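Local coordinates for protein probable enoyl-CoA hydratase/isomerase (Pseudomonas aeruginosa PAO1, PDB 5WYD) that probably acts as a crotonase-family enoyl-CoA hydratase/isomerase, with a proposed role in making the diffusible signal factor, at residues 16-21 / 32-37; 136-141 / 195-200. The protein carries 1 engineered substitution. One frame throughout, in Å; residues are numbered along the deposited sequence.

Interaction 1: residues 16-21 / 32-37; sequences THKLTV and INHPPA
K18 and H34 run side by side and point the same way where the first two strands of the crotonase fold pair as an antiparallel hairpin. The imidazole turns an edge to K18, whose CD lies near the ring plane; the spacing modelled there is too tight to be read literally. K18 CG stands anti to its carbonyl carbon (chi1 -60°), which sets CG 3.3 Å from N33 O; K18 CB lies 3.2 Å from the same oxygen. The chain bends at chi3 (-96°), though its exact course beside the ring shares the doubt over that spacing. The ammonium group finds its charge partner in D41, with which it forms a salt bridge, so H34 borders the lysine without being its main polar partner. The strands themselves pair through L19 and I32, a non-hydrogen-bonded antiparallel pair, and both side chains lie on the same face of the sheet, where L19 CD1 and I32 CG2 are 4.5 Å apart. That face is covered by helix 42-57, L19 touching S44, while I32 packs on W40. T20 and N33 cross at a slant, with T20 CG2 4.2 Å from N33 CB. A type I turn from T16 to L19 leads into the first strand, closed by L19 N to T16 O at 2.8 Å. Across the pair, K18 CA makes a bent CA-H...O contact with N33 O at 3.3 Å, with an angle of 123° at the hydrogen.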
ATOM      1  N   THR A  16      -5.326  37.333  -9.493  1.00 87.00           N
ATOM      2  CA  THR A  16      -6.547  38.047  -9.125  1.00 87.72           C
ATOM      3  C   THR A  16      -6.230  39.163  -8.130  1.00 92.23           C
ATOM      4  O   THR A  16      -5.381  39.012  -7.242  1.00 95.44           O
ATOM      5  CB  THR A  16      -7.585  37.106  -8.508  1.00 85.57           C
ATOM      6  OG1 THR A  16      -8.679  37.885  -8.010  1.00 90.20           O
ATOM      7  CG2 THR A  16      -6.991  36.265  -7.366  1.00 80.04           C
ATOM      8  N   HIS A  17      -6.910  40.308  -8.294  1.00 83.14           N
ATOM      9  CA  HIS A  17      -6.616  41.442  -7.422  1.00 78.69           C
ATOM     10  C   HIS A  17      -6.848  41.082  -5.962  1.00 78.25           C
ATOM     11  O   HIS A  17      -6.244  41.680  -5.062  1.00 72.89           O
ATOM     12  CB  HIS A  17      -7.443  42.654  -7.843  1.00 71.50           C
ATOM     13  CG  HIS A  17      -6.819  43.436  -8.960  1.00 87.98           C
ATOM     14  ND1 HIS A  17      -5.697  44.216  -8.778  1.00 80.66           N
ATOM     15  CD2 HIS A  17      -7.142  43.546 -10.272  1.00 83.05           C
ATOM     16  CE1 HIS A  17      -5.356  44.774  -9.927  1.00 77.64           C
ATOM     17  NE2 HIS A  17      -6.220  44.385 -10.849  1.00 82.91           N
ATOM     18  N   LYS A  18      -7.676  40.067  -5.723  1.00 65.52           N
ATOM     19  CA  LYS A  18      -7.918  39.571  -4.376  1.00 65.47           C
ATOM     20  C   LYS A  18      -6.656  39.021  -3.733  1.00 71.60           C
ATOM     21  O   LYS A  18      -6.453  39.155  -2.530  1.00 79.22           O
ATOM     22  CB  LYS A  18      -8.980  38.503  -4.438  1.00 54.56           C
ATOM     23  CG  LYS A  18     -10.209  39.109  -4.984  1.00 63.74           C
ATOM     24  CD  LYS A  18     -11.304  38.112  -5.079  1.00 61.69           C
ATOM     25  CE  LYS A  18     -11.409  37.486  -6.456  1.00 68.29           C
ATOM     26  NZ  LYS A  18     -12.722  36.788  -6.645  1.00 40.10           N
ATOM     27  N   LEU A  19      -5.788  38.403  -4.496  1.00 56.11           N
ATOM     28  CA  LEU A  19      -4.600  37.862  -3.866  1.00 55.65           C
ATOM     29  C   LEU A  19      -3.463  38.853  -3.993  1.00 60.77           C
ATOM     30  O   LEU A  19      -3.127  39.312  -5.091  1.00 70.97           O
ATOM     31  CB  LEU A  19      -4.249  36.508  -4.466  1.00 62.59           C
ATOM     32  CG  LEU A  19      -5.011  35.306  -3.874  1.00 64.44           C
ATOM     33  CD1 LEU A  19      -6.521  35.427  -3.928  1.00 64.16           C
ATOM     34  CD2 LEU A  19      -4.580  34.074  -4.668  1.00 38.21           C
ATOM     35  N   THR A  20      -2.908  39.207  -2.843  1.00 53.87           N
ATOM     36  CA  THR A  20      -1.867  40.206  -2.731  1.00 51.85           C
ATOM     37  C   THR A  20      -0.597  39.490  -2.354  1.00 66.31           C
ATOM     38  O   THR A  20      -0.587  38.694  -1.410  1.00 70.37           O
ATOM     39  CB  THR A  20      -2.195  41.241  -1.657  1.00 62.50           C
ATOM     40  OG1 THR A  20      -1.828  40.712  -0.375  1.00 64.09           O
ATOM     41  CG2 THR A  20      -3.670  41.575  -1.668  1.00 59.46           C
ATOM     42  N   VAL A  21       0.466  39.774  -3.083  1.00 61.62           N
ATOM     43  CA  VAL A  21       1.739  39.146  -2.827  1.00 51.33           C
ATOM     44  C   VAL A  21       2.723  40.231  -2.427  1.00 62.02           C
ATOM     45  O   VAL A  21       2.889  41.228  -3.142  1.00 70.35           O
ATOM     46  CB  VAL A  21       2.244  38.363  -4.039  1.00 47.86           C
ATOM     47  CG1 VAL A  21       3.616  37.870  -3.730  1.00 66.45           C
ATOM     48  CG2 VAL A  21       1.309  37.234  -4.347  1.00 47.77           C
ATOM     49  N   ILE A  32      -5.182  36.577   1.055  1.00 45.24           N
ATOM     50  CA  ILE A  32      -6.491  36.477   0.427  1.00 41.49           C
ATOM     51  C   ILE A  32      -7.242  37.751   0.742  1.00 61.32           C
ATOM     52  O   ILE A  32      -7.400  38.109   1.918  1.00 57.01           O
ATOM     53  CB  ILE A  32      -7.295  35.313   1.000  1.00 43.39           C
ATOM     54  CG1 ILE A  32      -6.434  34.091   1.162  1.00 57.59           C
ATOM     55  CG2 ILE A  32      -8.490  35.030   0.098  1.00 33.89           C
ATOM     56  CD1 ILE A  32      -7.184  33.015   1.868  1.00 73.38           C
ATOM     57  N   ASN A  33      -7.791  38.383  -0.275  1.00 63.46           N
ATOM     58  CA  ASN A  33      -8.492  39.633  -0.098  1.00 54.79           C
ATOM     59  C   ASN A  33      -9.799  39.556  -0.866  1.00 41.64           C
ATOM     60  O   ASN A  33      -9.960  40.192  -1.900  1.00 65.95           O
ATOM     61  CB  ASN A  33      -7.614  40.787  -0.546  1.00 55.75           C
ATOM     62  CG  ASN A  33      -8.157  42.116  -0.170  1.00 65.58           C
ATOM     63  OD1 ASN A  33      -9.248  42.231   0.386  1.00 56.01           O
ATOM     64  ND2 ASN A  33      -7.392  43.153  -0.478  1.00 79.03           N
ATOM     65  N   HIS A  34     -10.739  38.787  -0.346  1.00 44.83           N
ATOM     66  CA  HIS A  34     -12.043  38.657  -0.972  1.00 51.85           C
ATOM     67  C   HIS A  34     -13.077  39.155   0.019  1.00 54.92           C
ATOM     68  O   HIS A  34     -13.200  38.596   1.113  1.00 57.32           O
ATOM     69  CB  HIS A  34     -12.304  37.205  -1.382  1.00 44.19           C
ATOM     70  CG  HIS A  34     -13.527  37.022  -2.216  1.00 47.04           C
ATOM     71  ND1 HIS A  34     -14.639  36.364  -1.747  1.00 37.09           N
ATOM     72  CD2 HIS A  34     -13.855  37.494  -3.438  1.00 48.02           C
ATOM     73  CE1 HIS A  34     -15.576  36.376  -2.675  1.00 45.45           C
ATOM     74  NE2 HIS A  34     -15.128  37.063  -3.709  1.00 56.31           N
ATOM     75  N   PRO A  35     -13.837  40.197  -0.296  1.00 68.31           N
ATOM     76  CA  PRO A  35     -14.708  40.604   0.810  1.00 55.15           C
ATOM     77  C   PRO A  35     -16.053  39.865   0.816  1.00 53.63           C
ATOM     78  O   PRO A  35     -16.453  39.313  -0.198  1.00 59.37           O
ATOM     79  CB  PRO A  35     -14.868  42.098   0.583  1.00 59.63           C
ATOM     80  CG  PRO A  35     -13.624  42.504  -0.167  1.00 71.14           C
ATOM     81  CD  PRO A  35     -13.292  41.341  -1.047  1.00 69.90           C
ATOM     82  N   PRO A  36     -16.727  39.802   1.976  1.00 62.95           N
ATOM     83  CA  PRO A  36     -16.253  40.406   3.221  1.00 68.52           C
ATOM     84  C   PRO A  36     -15.669  39.380   4.188  1.00 66.64           C
ATOM     85  O   PRO A  36     -15.080  39.754   5.203  1.00 81.18           O
ATOM     86  CB  PRO A  36     -17.532  41.024   3.803  1.00 55.46           C
ATOM     87  CG  PRO A  36     -18.607  40.046   3.383  1.00 49.68           C
ATOM     88  CD  PRO A  36     -18.141  39.394   2.083  1.00 60.66           C
ATOM     89  N   ALA A  37     -15.839  38.100   3.857  1.00 56.01           N
ATOM     90  CA  ALA A  37     -15.379  36.981   4.665  1.00 54.18           C
ATOM     91  C   ALA A  37     -14.118  36.312   4.127  1.00 56.37           C
ATOM     92  O   ALA A  37     -13.704  35.282   4.658  1.00 56.16           O
ATOM     93  CB  ALA A  37     -16.502  35.961   4.807  1.00 53.25           C
TER

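Interaction 2: residues 136-141 / 195-200; sequences AERQAQ and VDSGEA
With CG anti to the carbonyl carbon (chi1 -64°) and the chain extended beyond it, E137 reaches across to the turn at G198, its OE1 3.0 Å from G198 N, while its CG rests 3.6 Å from A200 CB. R138 starts in the same sense but bends at chi3, carrying its guanidinium alongside the carboxylate of D196. The two side chains run side by side, pointing the same way, with the guanidinium and carboxylate planes 44° apart, and D196 OD1 sits at the guanidinium edge, near its plane, forming a salt bridge to R138 NH1 at 2.6 Å. That oxygen also takes a weak bond from S197 N, so one carboxylate oxygen ties the turn to the arginine. At the backbone, the last two strands of the six-stranded crotonase sheet pair in parallel through E137 and V195: V195 N donates to A136 O at 2.6 Å, and R138 N gives a weak bond back to V195 O at 3.0 Å. E137 CA adds a CA-H...O contact to the same V195 oxygen, and R138 CG also lies close to it. Each segment then leaves the sheet in a turn, type I from E137 to A140 and type II from D196 to E199, the second passing through G198 at positive phi just before helix 200-211. Where the turns face each other, S197 OG donates to Q139 OE1 at 3.0 Å, approaching from above the amide carbonyl plane, 62° out of it.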
ATOM      1  N   ALA A 136      -2.083  30.542  15.112  1.00 38.93           N
ATOM      2  CA  ALA A 136      -3.397  31.155  15.251  1.00 49.96           C
ATOM      3  C   ALA A 136      -3.489  32.096  16.449  1.00 60.37           C
ATOM      4  O   ALA A 136      -2.853  31.892  17.492  1.00 59.96           O
ATOM      5  CB  ALA A 136      -4.498  30.093  15.372  1.00 48.83           C
ATOM      6  N   GLU A 137      -4.280  33.155  16.238  1.00 51.27           N
ATOM      7  CA  GLU A 137      -4.703  34.130  17.223  1.00 36.81           C
ATOM      8  C   GLU A 137      -5.727  33.479  18.142  1.00 41.66           C
ATOM      9  O   GLU A 137      -6.508  32.628  17.714  1.00 49.17           O
ATOM     10  CB  GLU A 137      -5.306  35.337  16.520  1.00 33.58           C
ATOM     11  CG  GLU A 137      -4.337  36.103  15.636  1.00 42.50           C
ATOM     12  CD  GLU A 137      -5.002  37.269  14.935  1.00 46.83           C
ATOM     13  OE1 GLU A 137      -4.307  38.015  14.214  1.00 51.65           O
ATOM     14  OE2 GLU A 137      -6.227  37.433  15.095  1.00 47.21           O
ATOM     15  N   ARG A 138      -5.732  33.876  19.412  1.00 29.67           N
ATOM     16  CA  ARG A 138      -6.539  33.140  20.373  1.00 41.67           C
ATOM     17  C   ARG A 138      -7.999  33.088  19.965  1.00 46.96           C
ATOM     18  O   ARG A 138      -8.687  32.093  20.222  1.00 53.21           O
ATOM     19  CB  ARG A 138      -6.381  33.770  21.736  1.00 41.79           C
ATOM     20  CG  ARG A 138      -4.967  34.109  22.022  1.00 42.63           C
ATOM     21  CD  ARG A 138      -4.805  34.270  23.484  1.00 62.61           C
ATOM     22  NE  ARG A 138      -5.956  34.978  24.025  1.00 72.77           N
ATOM     23  CZ  ARG A 138      -6.082  36.298  24.001  1.00 76.10           C
ATOM     24  NH1 ARG A 138      -5.127  37.043  23.458  1.00 73.53           N
ATOM     25  NH2 ARG A 138      -7.157  36.872  24.518  1.00 82.11           N
ATOM     26  N   GLN A 139      -8.483  34.144  19.322  1.00 37.13           N
ATOM     27  CA  GLN A 139      -9.912  34.286  19.072  1.00 53.33           C
ATOM     28  C   GLN A 139     -10.436  33.406  17.952  1.00 60.23           C
ATOM     29  O   GLN A 139     -11.628  33.075  17.939  1.00 63.96           O
ATOM     30  CB  GLN A 139     -10.232  35.736  18.770  1.00 48.50           C
ATOM     31  CG  GLN A 139      -9.760  36.269  17.420  1.00 44.96           C
ATOM     32  CD  GLN A 139      -8.298  36.562  17.419  1.00 49.50           C
ATOM     33  OE1 GLN A 139      -7.589  36.259  18.376  1.00 50.30           O
ATOM     34  NE2 GLN A 139      -7.837  37.218  16.377  1.00 47.35           N
ATOM     35  N   ALA A 140      -9.599  33.080  16.982  1.00 69.59           N
ATOM     36  CA  ALA A 140     -10.068  32.361  15.811  1.00 70.62           C
ATOM     37  C   ALA A 140     -10.712  31.034  16.184  1.00 60.57           C
ATOM     38  O   ALA A 140     -10.293  30.364  17.130  1.00 49.66           O
ATOM     39  CB  ALA A 140      -8.903  32.132  14.847  1.00 59.71           C
ATOM     40  N   GLN A 141     -11.791  30.715  15.475  1.00 63.31           N
ATOM     41  CA  GLN A 141     -12.509  29.462  15.601  1.00 48.64           C
ATOM     42  C   GLN A 141     -12.492  28.763  14.261  1.00 59.77           C
ATOM     43  O   GLN A 141     -12.783  29.375  13.227  1.00 68.73           O
ATOM     44  CB  GLN A 141     -13.940  29.650  16.078  1.00 53.76           C
ATOM     45  CG  GLN A 141     -14.079  30.126  17.500  1.00 46.93           C
ATOM     46  CD  GLN A 141     -15.516  30.373  17.851  1.00 59.38           C
ATOM     47  OE1 GLN A 141     -16.353  30.528  16.962  1.00 69.44           O
ATOM     48  NE2 GLN A 141     -15.834  30.363  19.142  1.00 63.40           N
ATOM     49  N   VAL A 195      -1.202  32.586  19.353  1.00 42.51           N
ATOM     50  CA  VAL A 195      -0.629  33.909  19.487  1.00 52.87           C
ATOM     51  C   VAL A 195      -1.692  34.916  19.921  1.00 55.52           C
ATOM     52  O   VAL A 195      -2.900  34.699  19.786  1.00 53.37           O
ATOM     53  CB  VAL A 195       0.044  34.310  18.170  1.00 39.50           C
ATOM     54  CG1 VAL A 195      -0.988  34.855  17.213  1.00 46.27           C
ATOM     55  CG2 VAL A 195       1.194  35.270  18.421  1.00 57.07           C
ATOM     56  N   ASP A 196      -1.217  36.020  20.474  1.00 49.36           N
ATOM     57  CA  ASP A 196      -2.095  37.093  20.895  1.00 52.25           C
ATOM     58  C   ASP A 196      -2.737  37.742  19.670  1.00 41.30           C
ATOM     59  O   ASP A 196      -2.178  37.720  18.574  1.00 35.05           O
ATOM     60  CB  ASP A 196      -1.284  38.085  21.715  1.00 64.09           C
ATOM     61  CG  ASP A 196      -2.133  38.983  22.522  1.00 57.27           C
ATOM     62  OD1 ASP A 196      -3.357  38.743  22.556  1.00 52.66           O
ATOM     63  OD2 ASP A 196      -1.559  39.901  23.145  1.00 62.15           O
ATOM     64  N   SER A 197      -3.913  38.339  19.858  1.00 39.80           N
ATOM     65  CA  SER A 197      -4.639  38.880  18.710  1.00 39.09           C
ATOM     66  C   SER A 197      -3.799  39.883  17.920  1.00 39.62           C
ATOM     67  O   SER A 197      -3.150  40.765  18.495  1.00 47.83           O
ATOM     68  CB  SER A 197      -5.939  39.541  19.155  1.00 34.98           C
ATOM     69  OG  SER A 197      -6.746  38.657  19.906  1.00 32.81           O
ATOM     70  N   GLY A 198      -3.803  39.717  16.590  1.00 44.20           N
ATOM     71  CA  GLY A 198      -3.094  40.567  15.646  1.00 38.03           C
ATOM     72  C   GLY A 198      -1.620  40.261  15.453  1.00 42.85           C
ATOM     73  O   GLY A 198      -1.008  40.816  14.525  1.00 35.31           O
ATOM     74  N   GLU A 199      -1.058  39.339  16.241  1.00 44.51           N
ATOM     75  CA  GLU A 199       0.349  38.975  16.177  1.00 44.02           C
ATOM     76  C   GLU A 199       0.588  37.765  15.279  1.00 43.75           C
ATOM     77  O   GLU A 199       1.736  37.346  15.129  1.00 37.87           O
ATOM     78  CB  GLU A 199       0.889  38.713  17.600  1.00 43.63           C
ATOM     79  CG  GLU A 199       0.894  39.898  18.614  1.00 49.70           C
ATOM     80  CD  GLU A 199       1.262  39.458  20.055  1.00 70.85           C
ATOM     81  OE1 GLU A 199       1.624  38.282  20.245  1.00 69.59           O
ATOM     82  OE2 GLU A 199       1.181  40.270  21.008  1.00 74.94           O
ATOM     83  N   ALA A 200      -0.465  37.193  14.685  1.00 31.65           N
ATOM     84  CA  ALA A 200      -0.284  36.018  13.835  1.00 36.29           C
ATOM     85  C   ALA A 200       0.566  36.337  12.615  1.00 31.58           C
ATOM     86  O   ALA A 200       1.462  35.566  12.258  1.00 27.12           O
ATOM     87  CB  ALA A 200      -1.635  35.443  13.413  1.00 33.66           C
TER

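In the fold
Interactions 1 and 2 sit at opposite edges, within this chain, of one mixed six-stranded sheet, ordered 19-24, 27-32, 63-68, 111-116, 133-137, 193-195. Interaction 1 joins the first two of these, antiparallel, and interaction 2 the last two, parallel; strands 63-68 and 111-116 lie between the pairs. Their centres are 20 Å apart and their nearest atoms about 10 Å, so they do not touch. Along the chain they come in series, the hairpin closing before 136-141 begins. The bound pentanedial, held by K72, F73 and R179, lies about 14 Å from the H34 side chain and about 12 Å from that of Q139; Q141 of 136-141 touches R179.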